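Local coordinates for Phikz039 (PDB 3ZBQ), which is a tubulin-like protein of a Pseudomonas phage, also called PhuZ, that holds guanosine-5'-diphosphate in a pocket, at residues G264-P268 and E269-F273. Numbering follows the deposited sequence.
Sequences GYADP and EKYDF
Asp-267 grips the backbone of Glu-269, Lys-270 and Tyr-271 and so closes a tight local turn. Its carbonyl O accepts two N-H groups. The bond from Tyr-271 N to Asp-267 O is short, 2.8 Å, and nearly in line with the C=O bond. The one from Lys-270 N to Asp-267 O is weak, bent to 128° at the hydrogen. The side chain adds a third bond. With CG anti to the backbone N (chi1 -179°), the carboxylate lies beside its own carbonyl carbon and reaches forward, and Glu-269 N meets Asp-267 OD1 at 3.1 Å from above the carboxylate plane.

The inner side is apolar. Ala-266 CB touches two rings, 3.8 Å from Tyr-271 CD2 and 3.7 Å from Phe-273 CZ. The edge of the Tyr-271 ring faces Asp-267 N, while Lys-270 CG sits over the centre of one ring face. His-197 touches Ala-266, and Thr-247 touches Pro-268 and Tyr-271.

The outer side is looser. Glu-269 runs out extended, and a water bonds its OE2 at 2.8 Å. Asp-267 OD2 is 4.7 Å from Glu-269 OE2, without contact.

Asp-267 opens an Asx turn with Pro-268 and Glu-269. Its carbonyl closes an alpha turn to Tyr-271, with a weak type I beta-turn bond inside it. This Asx motif starts the connection from edge strand 260-265 to strand 275-281 in the C-terminal domain of this tubulin-like fold.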
loop_
_atom_site.group_PDB
_atom_site.type_symbol
_atom_site.label_atom_id
_atom_site.label_comp_id
_atom_site.label_asym_id
_atom_site.label_seq_id
_atom_site.Cartn_x
_atom_site.Cartn_y
_atom_site.Cartn_z
ATOM N N GLY A 264 -13.976 2.899 -20.182
ATOM C CA GLY A 264 -15.282 2.329 -19.890
ATOM C C GLY A 264 -16.337 3.416 -19.857
ATOM O O GLY A 264 -16.019 4.571 -19.560
ATOM N N TYR A 265 -17.584 3.060 -20.153
ATOM C CA TYR A 265 -18.668 4.034 -20.142
ATOM C C TYR A 265 -19.598 3.770 -18.969
ATOM O O TYR A 265 -20.330 2.773 -18.956
ATOM C CB TYR A 265 -19.416 4.020 -21.480
ATOM C CG TYR A 265 -18.487 4.307 -22.637
ATOM C CD1 TYR A 265 -17.584 5.361 -22.570
ATOM C CD2 TYR A 265 -18.483 3.510 -23.773
ATOM C CE1 TYR A 265 -16.715 5.629 -23.604
ATOM C CE2 TYR A 265 -17.614 3.768 -24.819
ATOM C CZ TYR A 265 -16.736 4.834 -24.727
ATOM O OH TYR A 265 -15.868 5.112 -25.755
ATOM N N ALA A 266 -19.530 4.651 -17.971
ATOM C CA ALA A 266 -20.303 4.508 -16.746
ATOM C C ALA A 266 -21.715 5.047 -16.938
ATOM O O ALA A 266 -21.918 6.044 -17.630
ATOM C CB ALA A 266 -19.616 5.233 -15.598
ATOM N N ASP A 267 -22.678 4.381 -16.312
ATOM C CA ASP A 267 -24.089 4.762 -16.389
ATOM C C ASP A 267 -24.307 6.198 -15.905
ATOM O O ASP A 267 -24.200 6.476 -14.717
ATOM C CB ASP A 267 -24.905 3.779 -15.549
ATOM C CG ASP A 267 -26.396 4.071 -15.567
ATOM O OD1 ASP A 267 -26.847 4.853 -16.420
ATOM O OD2 ASP A 267 -27.118 3.501 -14.722
ATOM N N PRO A 268 -24.636 7.121 -16.826
ATOM C CA PRO A 268 -24.769 8.533 -16.440
ATOM C C PRO A 268 -25.991 8.771 -15.564
ATOM O O PRO A 268 -26.104 9.807 -14.905
ATOM C CB PRO A 268 -24.942 9.249 -17.789
ATOM C CG PRO A 268 -25.569 8.224 -18.670
ATOM C CD PRO A 268 -24.951 6.909 -18.253
ATOM N N GLU A 269 -26.902 7.809 -15.565
ATOM C CA GLU A 269 -28.093 7.874 -14.732
ATOM C C GLU A 269 -27.727 7.562 -13.286
ATOM O O GLU A 269 -28.309 8.110 -12.351
ATOM C CB GLU A 269 -29.093 6.845 -15.242
ATOM C CG GLU A 269 -30.495 6.952 -14.708
ATOM C CD GLU A 269 -31.435 6.001 -15.436
ATOM O OE1 GLU A 269 -31.983 6.389 -16.489
ATOM O OE2 GLU A 269 -31.598 4.856 -14.967
ATOM N N LYS A 270 -26.768 6.661 -13.108
ATOM C CA LYS A 270 -26.316 6.294 -11.767
ATOM C C LYS A 270 -25.221 7.217 -11.253
ATOM O O LYS A 270 -25.196 7.560 -10.067
ATOM C CB LYS A 270 -25.831 4.840 -11.731
ATOM C CG LYS A 270 -25.335 4.367 -10.356
ATOM C CD LYS A 270 -24.939 2.889 -10.408
ATOM C CE LYS A 270 -24.394 2.416 -9.062
ATOM N NZ LYS A 270 -23.981 0.978 -9.087
ATOM N N TYR A 271 -24.314 7.622 -12.137
ATOM C CA TYR A 271 -23.090 8.286 -11.688
ATOM C C TYR A 271 -23.044 9.797 -11.934
ATOM O O TYR A 271 -23.297 10.269 -13.040
ATOM C CB TYR A 271 -21.860 7.603 -12.294
ATOM C CG TYR A 271 -21.619 6.208 -11.767
ATOM C CD1 TYR A 271 -21.117 6.008 -10.483
ATOM C CD2 TYR A 271 -21.892 5.092 -12.548
ATOM C CE1 TYR A 271 -20.895 4.738 -10.000
ATOM C CE2 TYR A 271 -21.673 3.813 -12.069
ATOM C CZ TYR A 271 -21.169 3.649 -10.793
ATOM O OH TYR A 271 -20.945 2.381 -10.313
ATOM N N ASP A 272 -22.710 10.547 -10.886
ATOM C CA ASP A 272 -22.649 12.006 -10.950
ATOM C C ASP A 272 -21.196 12.475 -11.069
ATOM O O ASP A 272 -20.766 13.406 -10.383
ATOM C CB ASP A 272 -23.304 12.609 -9.693
ATOM C CG ASP A 272 -23.297 14.135 -9.688
ATOM O OD1 ASP A 272 -23.662 14.747 -10.716
ATOM O OD2 ASP A 272 -22.895 14.713 -8.654
ATOM N N PHE A 273 -20.417 11.795 -11.901
ATOM C CA PHE A 273 -19.088 12.292 -12.239
ATOM C C PHE A 273 -18.989 12.428 -13.742
ATOM O O PHE A 273 -19.681 11.733 -14.481
ATOM C CB PHE A 273 -17.955 11.416 -11.667
ATOM C CG PHE A 273 -17.873 10.027 -12.257
ATOM C CD1 PHE A 273 -17.143 9.785 -13.416
ATOM C CD2 PHE A 273 -18.476 8.952 -11.616
ATOM C CE1 PHE A 273 -17.052 8.504 -13.947
ATOM C CE2 PHE A 273 -18.394 7.673 -12.136
ATOM C CZ PHE A 273 -17.683 7.445 -13.307
HETATM O O HOH W 1 -29.498 3.064 -14.757
#